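Local coordinates for teichoic acid biosynthesis protein F (Staphylococcus epidermidis, PDB 3L7I) that probably takes part in teichoic acid biosynthesis and has a glycosyltransferase-like GT-B fold of two Rossmann-like domains, at residues S366-Y371 against G508-D513; Q437-T442 against T476-Y481; F638-D643 against T668-L673. All coordinates share one frame; numbering follows the deposited sequence.

How the interactions relate
Along the chain from the N terminus, residues 366-371 come first, at the start of helix 367-379. They meet 508-513, which follows the last strand of the seven-stranded sheet. Interaction 1 therefore closes a long loop, and interaction 2 lies wholly within it. There, 437-442 and 476-481 bring neighbouring parallel strands of the same sheet together. The two contacts touch: Tyr509 and Ser368 both pack against Thr442. Interaction 3 opens and closes later and ties strand 637-640 to helix 670-677 in the domain of the six-stranded sheet. Its centre is about 30 Å from that of interaction 1 and about 40 Å from that of interaction 2.

Interaction 1: residues S366-Y371 against G508-D513; sequences SDSPKY and GYPRND
Arg511 places its CG between its own backbone N and carbonyl carbon (chi1 52°), and the chain then bends at chi2 and chi3. This carries the guanidinium to Asp367. Arg511 NE lies 3.0 Å from Asp367 OD2 in a salt bridge whose hydrogen bond is weak, with an N-H...O angle of 131°. The carboxylate and guanidinium planes stand 76° apart. Asp367 OD1 also accepts the backbone N of Ser368, at 2.9 Å and from above the carboxylate plane. The Arg511 backbone is held separately: its N donates to Ser368 OG at 3.0 Å. The two segments meet in the seven-stranded domain of a GT-B-like fold, where the start of helix 367-379 faces the loop after the sheet's last strand. The far end of Arg511 reaches the domain of the six-stranded sheet, since NH2 forms a salt bridge with Asp629. Tyr509 CD2 lies over one face of the guanidinium, toward its rim. Next to this polar group, Tyr371 CB packs on Pro510 CB at 4.1 Å, and Tyr371 CD1 lies 3.8 Å from Arg511 CA. Tyr371 OH is hydrogen-bonded to Asp608 OD1. Ala706 and Ser707, which begin helix 706-721, touch Pro510, and Ser707 also touches Tyr371.

Interaction 2: residues Q437-T442 against T476-Y481; sequences QTYIQT and TSRWDY
Trp479 and Tyr439 run alongside each other as a T-shaped pair. Tyr439 holds CG anti to its backbone N (chi1 -176°), which lays its ring beside the indole. The indole directs its edge at the face of the phenol, with planes at 69° and Trp479 CD1 3.6 Å from Tyr439 CE2. Both polar ends, Tyr439 OH and Trp479 NE1, bond to OE2 of Glu475, which links the two rings. Gln441 packs on the indole as well, extended at chi1 and bent at chi2 (55°). Gln441 CG sits over the six-membered ring in a CH-pi contact, 3.3 Å from its centroid. Thr476 CA covers the opposite face, and Gln441 OE1 turns to the backbone N of Trp443. These side chains flank a junction of parallel strands in a Rossmann-like sheet, where strand 438-441 meets the start of 481-484. Tyr439 O takes two donors, Asp480 N and Tyr481 N, and Gln441 N gives a bond of 2.7 Å to Tyr481 O. Asp480 OD2 accepts Tyr439 N at 2.7 Å on the anti side of its carboxylate, and Lys433 forms a salt bridge with the same oxygen. On the face beneath helix 706-721, Ile440 CG1 meets the edge of the Tyr481 ring, 3.9 Å from Tyr481 CD2, and Thr438 CG2 lies near the same CD2.

Interaction 3: residues F638-D643 against T668-L673; sequences FFFAYD and TEPYGL
This is a mainly apolar contact without hydrogen bonds between the segments, in the domain of the six-stranded sheet. It joins strand 637-640 and the turn after it to Thr668 and the first turn of helix 670-677. Leu673 supplies both methyls. Its CD2 lies over one face of the Phe638 ring in a CH-pi contact, 3.9 Å from the centroid and 30° off the normal. Its CD1 packs against Phe640 CB at 4.0 Å. With chi1 at 178°, the Phe640 ring swings toward the helix start. There Phe640 CE2 comes 3.7 Å from Pro670 CD and 3.5 Å from Thr668 O. Tyr642 CD1 lies over one face of the Phe640 ring, toward its rim; Tyr642 OH is hydrogen-bonded to Glu551 OE2. The chain bends through inverse gamma turns centred on Phe640 and Ala641. This brings Ala641 O to Thr668 CG2 at 3.2 Å, and Tyr642 CB to Thr668 O at 3.6 Å. Leu673 also touches Ile620 and Tyr667, so this side chain spans strands 618-621, 637-640 and 666-667. A helix laid back on a parallel sheet right after its edge strand is a beta-alpha unit of the Rossmann-like domains of GT-B proteins.

Interaction 1: residues S366-Y371 against G508-D513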
ATOM      1  N   SER A 366      43.389 -13.339   0.980  1.00 57.46           N
ATOM      2  CA  SER A 366      44.575 -13.070   1.789  1.00 57.29           C
ATOM      3  C   SER A 366      44.376 -13.288   3.288  1.00 56.58           C
ATOM      4  O   SER A 366      43.323 -13.756   3.744  1.00 56.26           O
ATOM      5  CB  SER A 366      45.056 -11.628   1.573  1.00 56.96           C
ATOM      6  OG  SER A 366      44.184 -10.674   2.191  1.00 55.98           O
ATOM      7  N   ASP A 367      45.415 -12.933   4.039  1.00 56.46           N
ATOM      8  CA  ASP A 367      45.399 -12.932   5.497  1.00 55.92           C
ATOM      9  C   ASP A 367      45.021 -14.263   6.106  1.00 56.28           C
ATOM     10  O   ASP A 367      45.123 -15.301   5.477  1.00 58.17           O
ATOM     11  CB  ASP A 367      44.506 -11.822   6.066  1.00 54.96           C
ATOM     12  CG  ASP A 367      45.035 -11.279   7.405  1.00 54.62           C
ATOM     13  OD1 ASP A 367      44.401 -11.553   8.465  1.00 54.33           O
ATOM     14  OD2 ASP A 367      46.104 -10.605   7.399  1.00 54.79           O
ATOM     15  N   SER A 368      44.581 -14.207   7.348  1.00 55.79           N
ATOM     16  CA  SER A 368      44.305 -15.393   8.122  1.00 56.26           C
ATOM     17  C   SER A 368      43.183 -16.265   7.555  1.00 56.59           C
ATOM     18  O   SER A 368      43.238 -17.487   7.673  1.00 57.50           O
ATOM     19  CB  SER A 368      44.015 -15.006   9.566  1.00 55.75           C
ATOM     20  OG  SER A 368      45.213 -14.943  10.299  1.00 56.07           O
ATOM     21  N   PRO A 369      42.148 -15.653   6.958  1.00 56.00           N
ATOM     22  CA  PRO A 369      41.173 -16.516   6.279  1.00 56.51           C
ATOM     23  C   PRO A 369      41.819 -17.360   5.167  1.00 57.65           C
ATOM     24  O   PRO A 369      41.434 -18.529   4.966  1.00 58.58           O
ATOM     25  CB  PRO A 369      40.185 -15.518   5.682  1.00 55.75           C
ATOM     26  CG  PRO A 369      40.238 -14.374   6.629  1.00 54.82           C
ATOM     27  CD  PRO A 369      41.685 -14.262   7.042  1.00 55.01           C
ATOM     28  N   LYS A 370      42.786 -16.770   4.460  1.00 57.73           N
ATOM     29  CA  LYS A 370      43.423 -17.461   3.360  1.00 58.93           C
ATOM     30  C   LYS A 370      44.058 -18.767   3.862  1.00 60.03           C
ATOM     31  O   LYS A 370      43.834 -19.842   3.277  1.00 61.22           O
ATOM     32  CB  LYS A 370      44.440 -16.556   2.649  1.00 58.93           C
ATOM     33  CG  LYS A 370      45.587 -17.316   1.922  1.00 60.33           C
ATOM     34  CD  LYS A 370      46.358 -16.414   0.955  1.00 60.53           C
ATOM     35  CE  LYS A 370      47.780 -16.919   0.673  1.00 61.72           C
ATOM     36  NZ  LYS A 370      48.389 -16.269  -0.546  1.00 62.35           N
ATOM     37  N   TYR A 371      44.814 -18.673   4.959  1.00 59.77           N
ATOM     38  CA  TYR A 371      45.511 -19.831   5.514  1.00 60.90           C
ATOM     39  C   TYR A 371      44.582 -20.856   6.173  1.00 61.38           C
ATOM     40  O   TYR A 371      44.835 -22.059   6.096  1.00 62.80           O
ATOM     41  CB  TYR A 371      46.624 -19.388   6.464  1.00 60.62           C
ATOM     42  CG  TYR A 371      47.750 -18.714   5.720  1.00 60.71           C
ATOM     43  CD1 TYR A 371      47.680 -17.366   5.396  1.00 59.66           C
ATOM     44  CD2 TYR A 371      48.870 -19.432   5.309  1.00 62.02           C
ATOM     45  CE1 TYR A 371      48.693 -16.750   4.699  1.00 59.91           C
ATOM     46  CE2 TYR A 371      49.886 -18.827   4.613  1.00 62.23           C
ATOM     47  CZ  TYR A 371      49.791 -17.484   4.308  1.00 61.17           C
ATOM     48  OH  TYR A 371      50.804 -16.872   3.611  1.00 61.53           O
ATOM     49  N   GLY A 508      47.211 -17.589  18.192  1.00 66.31           N
ATOM     50  CA  GLY A 508      48.102 -16.925  17.253  1.00 65.11           C
ATOM     51  C   GLY A 508      47.441 -16.827  15.897  1.00 63.32           C
ATOM     52  O   GLY A 508      46.438 -17.485  15.640  1.00 63.31           O
ATOM     53  N   TYR A 509      47.993 -15.999  15.023  1.00 62.00           N
ATOM     54  CA  TYR A 509      47.380 -15.748  13.718  1.00 60.43           C
ATOM     55  C   TYR A 509      47.711 -16.821  12.684  1.00 61.11           C
ATOM     56  O   TYR A 509      48.875 -17.184  12.482  1.00 62.12           O
ATOM     57  CB  TYR A 509      47.769 -14.366  13.202  1.00 58.98           C
ATOM     58  CG  TYR A 509      47.043 -13.268  13.908  1.00 58.11           C
ATOM     59  CD1 TYR A 509      45.663 -13.286  13.973  1.00 57.52           C
ATOM     60  CD2 TYR A 509      47.721 -12.215  14.508  1.00 58.06           C
ATOM     61  CE1 TYR A 509      44.962 -12.300  14.613  1.00 56.93           C
ATOM     62  CE2 TYR A 509      47.023 -11.208  15.159  1.00 57.48           C
ATOM     63  CZ  TYR A 509      45.633 -11.263  15.208  1.00 56.92           C
ATOM     64  OH  TYR A 509      44.872 -10.302  15.842  1.00 56.53           O
ATOM     65  N   PRO A 510      46.674 -17.351  12.035  1.00 60.78           N
ATOM     66  CA  PRO A 510      46.943 -18.322  10.977  1.00 61.54           C
ATOM     67  C   PRO A 510      47.892 -17.737   9.936  1.00 60.90           C
ATOM     68  O   PRO A 510      48.724 -18.461   9.378  1.00 62.04           O
ATOM     69  CB  PRO A 510      45.550 -18.560  10.385  1.00 60.90           C
ATOM     70  CG  PRO A 510      44.654 -18.419  11.561  1.00 60.90           C
ATOM     71  CD  PRO A 510      45.245 -17.277  12.370  1.00 60.22           C
ATOM     72  N   ARG A 511      47.767 -16.430   9.693  1.00 70.44           N
ATOM     73  CA  ARG A 511      48.542 -15.734   8.672  1.00 69.78           C
ATOM     74  C   ARG A 511      49.999 -15.697   9.071  1.00 69.65           C
ATOM     75  O   ARG A 511      50.872 -15.428   8.239  1.00 69.51           O
ATOM     76  CB  ARG A 511      48.061 -14.299   8.552  1.00 68.34           C
ATOM     77  CG  ARG A 511      48.042 -13.611   9.887  1.00 67.53           C
ATOM     78  CD  ARG A 511      48.680 -12.258   9.846  1.00 66.26           C
ATOM     79  NE  ARG A 511      47.659 -11.224   9.899  1.00 65.71           N
ATOM     80  CZ  ARG A 511      47.788 -10.078  10.572  1.00 64.96           C
ATOM     81  NH1 ARG A 511      46.788  -9.191  10.567  1.00 64.85           N
ATOM     82  NH2 ARG A 511      48.909  -9.823  11.251  1.00 64.58           N
ATOM     83  N   ASN A 512      50.247 -15.944  10.356  1.00 69.83           N
ATOM     84  CA  ASN A 512      51.595 -15.919  10.908  1.00 69.97           C
ATOM     85  C   ASN A 512      52.273 -17.287  10.849  1.00 71.88           C
ATOM     86  O   ASN A 512      53.488 -17.380  11.015  1.00 72.40           O
ATOM     87  CB  ASN A 512      51.587 -15.384  12.346  1.00 69.46           C
ATOM     88  CG  ASN A 512      51.460 -13.856  12.419  1.00 67.83           C
ATOM     89  OD1 ASN A 512      51.611 -13.160  11.420  1.00 67.01           O
ATOM     90  ND2 ASN A 512      51.179 -13.339  13.623  1.00 67.59           N
ATOM     91  N   ASP A 513      51.486 -18.332  10.583  1.00 73.12           N
ATOM     92  CA  ASP A 513      51.978 -19.711  10.532  1.00 75.32           C
ATOM     93  C   ASP A 513      53.308 -19.809   9.780  1.00 76.07           C
ATOM     94  O   ASP A 513      54.311 -20.301  10.323  1.00 77.30           O
ATOM     95  CB  ASP A 513      50.944 -20.648   9.882  1.00 76.55           C
ATOM     96  CG  ASP A 513      49.834 -21.111  10.857  1.00 76.81           C
ATOM     97  OD1 ASP A 513      49.920 -20.813  12.075  1.00 76.27           O
ATOM     98  OD2 ASP A 513      48.875 -21.787  10.387  1.00 77.73           O
TER

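Interaction 2: residues Q437-T442 against T476-Y481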
ATOM      1  N   GLN A 437      24.329 -20.842  13.041  1.00 60.11           N
ATOM      2  CA  GLN A 437      25.623 -20.628  12.372  1.00 59.46           C
ATOM      3  C   GLN A 437      26.758 -20.211  13.328  1.00 59.05           C
ATOM      4  O   GLN A 437      26.519 -19.589  14.375  1.00 58.80           O
ATOM      5  CB  GLN A 437      25.454 -19.578  11.258  1.00 58.31           C
ATOM      6  CG  GLN A 437      24.280 -19.856  10.308  1.00 58.73           C
ATOM      7  CD  GLN A 437      23.957 -18.697   9.358  1.00 57.71           C
ATOM      8  OE1 GLN A 437      23.346 -17.706   9.751  1.00 57.05           O
ATOM      9  NE2 GLN A 437      24.331 -18.845   8.092  1.00 57.77           N
ATOM     10  N   THR A 438      27.990 -20.553  12.968  1.00 59.10           N
ATOM     11  CA  THR A 438      29.136 -20.183  13.786  1.00 58.78           C
ATOM     12  C   THR A 438      29.993 -19.127  13.082  1.00 57.55           C
ATOM     13  O   THR A 438      30.500 -19.376  11.977  1.00 57.53           O
ATOM     14  CB  THR A 438      30.013 -21.391  14.107  1.00 59.99           C
ATOM     15  OG1 THR A 438      29.226 -22.392  14.749  1.00 61.35           O
ATOM     16  CG2 THR A 438      31.111 -20.991  15.051  1.00 59.76           C
ATOM     17  N   TYR A 439      30.155 -17.958  13.714  1.00 56.69           N
ATOM     18  CA  TYR A 439      30.923 -16.860  13.131  1.00 55.65           C
ATOM     19  C   TYR A 439      32.311 -16.792  13.791  1.00 55.69           C
ATOM     20  O   TYR A 439      32.442 -16.412  14.971  1.00 55.76           O
ATOM     21  CB  TYR A 439      30.156 -15.547  13.300  1.00 54.86           C
ATOM     22  CG  TYR A 439      30.773 -14.299  12.672  1.00 53.95           C
ATOM     23  CD1 TYR A 439      32.078 -14.290  12.177  1.00 53.79           C
ATOM     24  CD2 TYR A 439      30.052 -13.098  12.636  1.00 53.40           C
ATOM     25  CE1 TYR A 439      32.626 -13.137  11.636  1.00 53.12           C
ATOM     26  CE2 TYR A 439      30.599 -11.934  12.090  1.00 52.78           C
ATOM     27  CZ  TYR A 439      31.879 -11.962  11.589  1.00 52.64           C
ATOM     28  OH  TYR A 439      32.400 -10.805  11.042  1.00 52.18           O
ATOM     29  N   ILE A 440      33.343 -17.173  13.036  1.00 55.79           N
ATOM     30  CA  ILE A 440      34.711 -17.140  13.547  1.00 55.89           C
ATOM     31  C   ILE A 440      35.427 -15.860  13.127  1.00 54.94           C
ATOM     32  O   ILE A 440      35.580 -15.596  11.939  1.00 54.59           O
ATOM     33  CB  ILE A 440      35.519 -18.380  13.089  1.00 56.82           C
ATOM     34  CG1 ILE A 440      34.898 -19.653  13.657  1.00 58.02           C
ATOM     35  CG2 ILE A 440      36.939 -18.304  13.570  1.00 56.96           C
ATOM     36  CD1 ILE A 440      35.692 -20.882  13.331  1.00 59.19           C
ATOM     37  N   GLN A 441      35.841 -15.067  14.110  1.00 54.69           N
ATOM     38  CA  GLN A 441      36.514 -13.790  13.874  1.00 53.98           C
ATOM     39  C   GLN A 441      37.996 -13.911  14.168  1.00 54.26           C
ATOM     40  O   GLN A 441      38.398 -14.293  15.278  1.00 54.82           O
ATOM     41  CB  GLN A 441      35.930 -12.699  14.774  1.00 53.68           C
ATOM     42  CG  GLN A 441      36.564 -11.333  14.586  1.00 53.16           C
ATOM     43  CD  GLN A 441      36.521 -10.839  13.134  1.00 52.64           C
ATOM     44  OE1 GLN A 441      37.558 -10.665  12.513  1.00 52.59           O
ATOM     45  NE2 GLN A 441      35.324 -10.615  12.600  1.00 52.40           N
ATOM     46  N   THR A 442      38.824 -13.587  13.186  1.00 53.99           N
ATOM     47  CA  THR A 442      40.243 -13.801  13.364  1.00 54.37           C
ATOM     48  C   THR A 442      40.848 -12.500  13.775  1.00 53.97           C
ATOM     49  O   THR A 442      41.932 -12.463  14.353  1.00 54.31           O
ATOM     50  CB  THR A 442      40.863 -14.229  12.066  1.00 54.53           C
ATOM     51  OG1 THR A 442      40.789 -13.140  11.140  1.00 53.90           O
ATOM     52  CG2 THR A 442      40.086 -15.391  11.490  1.00 55.00           C
ATOM     53  N   THR A 476      30.373  -7.285  17.299  1.00 58.23           N
ATOM     54  CA  THR A 476      31.180  -8.218  18.074  1.00 58.42           C
ATOM     55  C   THR A 476      30.280  -9.186  18.842  1.00 59.69           C
ATOM     56  O   THR A 476      30.669 -10.328  19.115  1.00 60.08           O
ATOM     57  CB  THR A 476      32.152  -7.534  19.035  1.00 58.55           C
ATOM     58  OG1 THR A 476      31.434  -7.037  20.172  1.00 59.74           O
ATOM     59  CG2 THR A 476      32.876  -6.415  18.338  1.00 57.60           C
ATOM     60  N   SER A 477      29.073  -8.743  19.177  1.00 60.53           N
ATOM     61  CA  SER A 477      28.180  -9.625  19.906  1.00 61.92           C
ATOM     62  C   SER A 477      27.860 -10.883  19.097  1.00 61.95           C
ATOM     63  O   SER A 477      27.385 -11.868  19.646  1.00 63.16           O
ATOM     64  CB  SER A 477      26.883  -8.909  20.297  1.00 62.96           C
ATOM     65  OG  SER A 477      25.889  -9.006  19.270  1.00 62.96           O
ATOM     66  N   ARG A 478      28.101 -10.841  17.795  1.00 60.83           N
ATOM     67  CA  ARG A 478      27.772 -11.959  16.924  1.00 60.99           C
ATOM     68  C   ARG A 478      28.968 -12.910  16.721  1.00 60.59           C
ATOM     69  O   ARG A 478      28.812 -14.005  16.180  1.00 61.05           O
ATOM     70  CB  ARG A 478      27.295 -11.452  15.551  1.00 60.37           C
ATOM     71  CG  ARG A 478      26.251 -10.353  15.579  1.00 60.82           C
ATOM     72  CD  ARG A 478      25.736 -10.044  14.189  1.00 60.65           C
ATOM     73  NE  ARG A 478      26.788  -9.584  13.280  1.00 59.37           N
ATOM     74  CZ  ARG A 478      26.629  -9.481  11.961  1.00 59.23           C
ATOM     75  NH1 ARG A 478      27.625  -9.066  11.190  1.00 58.23           N
ATOM     76  NH2 ARG A 478      25.463  -9.813  11.412  1.00 60.28           N
ATOM     77  N   TRP A 479      30.159 -12.463  17.120  1.00 59.91           N
ATOM     78  CA  TRP A 479      31.355 -13.276  16.993  1.00 59.73           C
ATOM     79  C   TRP A 479      31.306 -14.406  17.998  1.00 61.28           C
ATOM     80  O   TRP A 479      31.347 -14.171  19.206  1.00 62.08           O
ATOM     81  CB  TRP A 479      32.625 -12.468  17.254  1.00 58.88           C
ATOM     82  CG  TRP A 479      32.897 -11.325  16.321  1.00 57.55           C
ATOM     83  CD1 TRP A 479      32.274 -11.035  15.125  1.00 57.00           C
ATOM     84  CD2 TRP A 479      33.898 -10.336  16.498  1.00 56.86           C
ATOM     85  NE1 TRP A 479      32.827  -9.903  14.567  1.00 56.07           N
ATOM     86  CE2 TRP A 479      33.825  -9.458  15.396  1.00 55.94           C
ATOM     87  CE3 TRP A 479      34.859 -10.110  17.480  1.00 57.15           C
ATOM     88  CZ2 TRP A 479      34.668  -8.383  15.261  1.00 55.30           C
ATOM     89  CZ3 TRP A 479      35.687  -9.040  17.346  1.00 56.47           C
ATOM     90  CH2 TRP A 479      35.590  -8.185  16.247  1.00 55.54           C
ATOM     91  N   ASP A 480      31.232 -15.633  17.502  1.00 62.93           N
ATOM     92  CA  ASP A 480      31.153 -16.792  18.365  1.00 64.83           C
ATOM     93  C   ASP A 480      32.555 -17.146  18.846  1.00 64.03           C
ATOM     94  O   ASP A 480      32.746 -17.540  19.994  1.00 65.50           O
ATOM     95  CB  ASP A 480      30.520 -17.962  17.599  1.00 67.69           C
ATOM     96  CG  ASP A 480      29.074 -17.683  17.179  1.00 68.70           C
ATOM     97  OD1 ASP A 480      28.256 -17.249  18.021  1.00 70.15           O
ATOM     98  OD2 ASP A 480      28.761 -17.907  15.995  1.00 66.87           O
ATOM     99  N   TYR A 481      33.532 -16.990  17.952  1.00 62.82           N
ATOM    100  CA  TYR A 481      34.944 -17.185  18.269  1.00 63.01           C
ATOM    101  C   TYR A 481      35.744 -15.955  17.838  1.00 61.27           C
ATOM    102  O   TYR A 481      35.458 -15.360  16.804  1.00 59.93           O
ATOM    103  CB  TYR A 481      35.472 -18.425  17.563  1.00 63.72           C
ATOM    104  CG  TYR A 481      34.936 -19.723  18.135  1.00 65.92           C
ATOM    105  CD1 TYR A 481      35.109 -20.045  19.483  1.00 67.64           C
ATOM    106  CD2 TYR A 481      34.269 -20.641  17.330  1.00 66.53           C
ATOM    107  CE1 TYR A 481      34.632 -21.243  20.004  1.00 69.94           C
ATOM    108  CE2 TYR A 481      33.791 -21.827  17.845  1.00 68.76           C
ATOM    109  CZ  TYR A 481      33.974 -22.126  19.178  1.00 70.48           C
ATOM    110  OH  TYR A 481      33.488 -23.316  19.673  1.00 72.96           O
TER

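Interaction 3: residues F638-D643 against T668-L673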
ATOM      1  N   PHE A 638      63.352  -1.101  13.216  1.00 58.74           N
ATOM      2  CA  PHE A 638      63.649   0.314  13.417  1.00 59.51           C
ATOM      3  C   PHE A 638      62.343   1.082  13.372  1.00 59.17           C
ATOM      4  O   PHE A 638      61.347   0.609  12.801  1.00 58.20           O
ATOM      5  CB  PHE A 638      64.563   0.837  12.313  1.00 59.56           C
ATOM      6  CG  PHE A 638      65.944   0.260  12.348  1.00 60.32           C
ATOM      7  CD1 PHE A 638      66.959   0.881  13.089  1.00 61.93           C
ATOM      8  CD2 PHE A 638      66.247  -0.903  11.649  1.00 59.77           C
ATOM      9  CE1 PHE A 638      68.245   0.353  13.125  1.00 62.97           C
ATOM     10  CE2 PHE A 638      67.532  -1.423  11.688  1.00 60.79           C
ATOM     11  CZ  PHE A 638      68.526  -0.796  12.421  1.00 62.38           C
ATOM     12  N   PHE A 639      62.348   2.274  13.951  1.00 60.24           N
ATOM     13  CA  PHE A 639      61.126   3.038  14.116  1.00 60.41           C
ATOM     14  C   PHE A 639      61.365   4.487  13.801  1.00 61.36           C
ATOM     15  O   PHE A 639      61.819   5.260  14.633  1.00 62.85           O
ATOM     16  CB  PHE A 639      60.566   2.821  15.520  1.00 61.27           C
ATOM     17  CG  PHE A 639      60.263   1.391  15.786  1.00 60.59           C
ATOM     18  CD1 PHE A 639      59.074   0.824  15.315  1.00 59.70           C
ATOM     19  CD2 PHE A 639      61.202   0.575  16.396  1.00 61.03           C
ATOM     20  CE1 PHE A 639      58.800  -0.524  15.502  1.00 59.32           C
ATOM     21  CE2 PHE A 639      60.937  -0.776  16.585  1.00 60.65           C
ATOM     22  CZ  PHE A 639      59.729  -1.327  16.144  1.00 59.79           C
ATOM     23  N   PHE A 640      61.067   4.836  12.565  1.00 60.72           N
ATOM     24  CA  PHE A 640      61.345   6.153  12.034  1.00 61.73           C
ATOM     25  C   PHE A 640      60.167   7.103  12.327  1.00 62.60           C
ATOM     26  O   PHE A 640      59.431   7.517  11.432  1.00 62.44           O
ATOM     27  CB  PHE A 640      61.590   5.986  10.548  1.00 60.88           C
ATOM     28  CG  PHE A 640      61.855   7.242   9.831  1.00 62.01           C
ATOM     29  CD1 PHE A 640      61.311   7.452   8.577  1.00 61.66           C
ATOM     30  CD2 PHE A 640      62.664   8.213  10.380  1.00 63.70           C
ATOM     31  CE1 PHE A 640      61.570   8.626   7.873  1.00 62.99           C
ATOM     32  CE2 PHE A 640      62.931   9.393   9.681  1.00 65.05           C
ATOM     33  CZ  PHE A 640      62.378   9.602   8.430  1.00 64.69           C
ATOM     34  N   ALA A 641      59.990   7.427  13.599  1.00 63.77           N
ATOM     35  CA  ALA A 641      58.941   8.347  14.018  1.00 65.03           C
ATOM     36  C   ALA A 641      59.334   9.809  13.779  1.00 66.82           C
ATOM     37  O   ALA A 641      59.693  10.524  14.705  1.00 68.63           O
ATOM     38  CB  ALA A 641      58.602   8.121  15.487  1.00 65.94           C
ATOM     39  N   TYR A 642      59.253  10.257  12.535  1.00 66.60           N
ATOM     40  CA  TYR A 642      59.670  11.610  12.214  1.00 68.51           C
ATOM     41  C   TYR A 642      58.662  12.643  12.684  1.00 70.38           C
ATOM     42  O   TYR A 642      59.026  13.767  13.017  1.00 72.60           O
ATOM     43  CB  TYR A 642      59.956  11.758  10.719  1.00 68.00           C
ATOM     44  CG  TYR A 642      58.824  11.361   9.802  1.00 66.85           C
ATOM     45  CD1 TYR A 642      58.769  10.081   9.246  1.00 64.76           C
ATOM     46  CD2 TYR A 642      57.834  12.267   9.462  1.00 68.17           C
ATOM     47  CE1 TYR A 642      57.746   9.705   8.397  1.00 64.01           C
ATOM     48  CE2 TYR A 642      56.799  11.909   8.613  1.00 67.44           C
ATOM     49  CZ  TYR A 642      56.757  10.625   8.078  1.00 65.36           C
ATOM     50  OH  TYR A 642      55.722  10.273   7.228  1.00 64.94           O
ATOM     51  N   ASP A 643      57.396  12.260  12.719  1.00 69.77           N
ATOM     52  CA  ASP A 643      56.352  13.179  13.177  1.00 71.76           C
ATOM     53  C   ASP A 643      55.950  12.912  14.617  1.00 72.44           C
ATOM     54  O   ASP A 643      54.947  13.422  15.088  1.00 73.98           O
ATOM     55  CB  ASP A 643      55.126  13.122  12.268  1.00 71.38           C
ATOM     56  CG  ASP A 643      54.604  11.713  12.074  1.00 69.10           C
ATOM     57  OD1 ASP A 643      55.198  10.761  12.628  1.00 67.77           O
ATOM     58  OD2 ASP A 643      53.587  11.563  11.368  1.00 68.91           O
ATOM     59  N   THR A 668      64.253   9.878  14.743  1.00 76.14           N
ATOM     60  CA  THR A 668      63.419  10.952  14.224  1.00 74.96           C
ATOM     61  C   THR A 668      63.991  11.513  12.917  1.00 74.03           C
ATOM     62  O   THR A 668      63.257  12.001  12.062  1.00 72.29           O
ATOM     63  CB  THR A 668      63.174  12.063  15.282  1.00 76.98           C
ATOM     64  OG1 THR A 668      64.419  12.443  15.906  1.00 79.66           O
ATOM     65  CG2 THR A 668      62.224  11.564  16.346  1.00 77.27           C
ATOM     66  N   GLU A 669      65.304  11.429  12.748  1.00 75.29           N
ATOM     67  CA  GLU A 669      65.910  11.778  11.467  1.00 74.44           C
ATOM     68  C   GLU A 669      66.329  10.497  10.733  1.00 73.18           C
ATOM     69  O   GLU A 669      66.730   9.514  11.350  1.00 73.98           O
ATOM     70  CB  GLU A 669      67.100  12.744  11.657  1.00 76.79           C
ATOM     71  CG  GLU A 669      68.495  12.177  11.310  1.00 77.69           C
ATOM     72  CD  GLU A 669      69.249  11.621  12.517  1.00 80.01           C
ATOM     73  OE1 GLU A 669      68.602  11.079  13.438  1.00 80.20           O
ATOM     74  OE2 GLU A 669      70.496  11.724  12.547  1.00 81.77           O
ATOM     75  N   PRO A 670      66.228  10.496   9.404  1.00 71.32           N
ATOM     76  CA  PRO A 670      66.618   9.341   8.587  1.00 70.15           C
ATOM     77  C   PRO A 670      68.112   9.022   8.620  1.00 71.88           C
ATOM     78  O   PRO A 670      68.475   7.875   8.419  1.00 71.56           O
ATOM     79  CB  PRO A 670      66.273   9.813   7.180  1.00 68.30           C
ATOM     80  CG  PRO A 670      66.398  11.323   7.270  1.00 69.45           C
ATOM     81  CD  PRO A 670      65.720  11.595   8.566  1.00 70.34           C
ATOM     82  N   TYR A 671      68.966  10.014   8.858  1.00 73.78           N
ATOM     83  CA  TYR A 671      70.407   9.863   8.601  1.00 75.25           C
ATOM     84  C   TYR A 671      71.183   8.995   9.572  1.00 77.09           C
ATOM     85  O   TYR A 671      72.187   8.398   9.186  1.00 77.69           O
ATOM     86  CB  TYR A 671      71.058  11.229   8.430  1.00 76.69           C
ATOM     87  CG  TYR A 671      70.276  11.987   7.410  1.00 74.90           C
ATOM     88  CD1 TYR A 671      70.341  11.626   6.073  1.00 73.23           C
ATOM     89  CD2 TYR A 671      69.399  12.991   7.779  1.00 74.89           C
ATOM     90  CE1 TYR A 671      69.603  12.277   5.123  1.00 71.69           C
ATOM     91  CE2 TYR A 671      68.656  13.653   6.831  1.00 73.34           C
ATOM     92  CZ  TYR A 671      68.762  13.290   5.504  1.00 71.75           C
ATOM     93  OH  TYR A 671      68.025  13.929   4.543  1.00 70.34           O
ATOM     94  N   GLY A 672      70.722   8.919  10.818  1.00 78.11           N
ATOM     95  CA  GLY A 672      71.352   8.055  11.801  1.00 79.97           C
ATOM     96  C   GLY A 672      70.906   6.630  11.547  1.00 78.46           C
ATOM     97  O   GLY A 672      71.656   5.669  11.746  1.00 79.48           O
ATOM     98  N   LEU A 673      69.660   6.504  11.097  1.00 76.11           N
ATOM     99  CA  LEU A 673      69.089   5.231  10.693  1.00 74.40           C
ATOM    100  C   LEU A 673      69.942   4.621   9.578  1.00 73.86           C
ATOM    101  O   LEU A 673      70.328   3.451   9.649  1.00 74.22           O
ATOM    102  CB  LEU A 673      67.654   5.458  10.204  1.00 71.95           C
ATOM    103  CG  LEU A 673      66.584   4.449  10.613  1.00 70.90           C
ATOM    104  CD1 LEU A 673      65.317   4.676   9.796  1.00 68.32           C
ATOM    105  CD2 LEU A 673      67.103   3.040  10.425  1.00 71.01           C
TER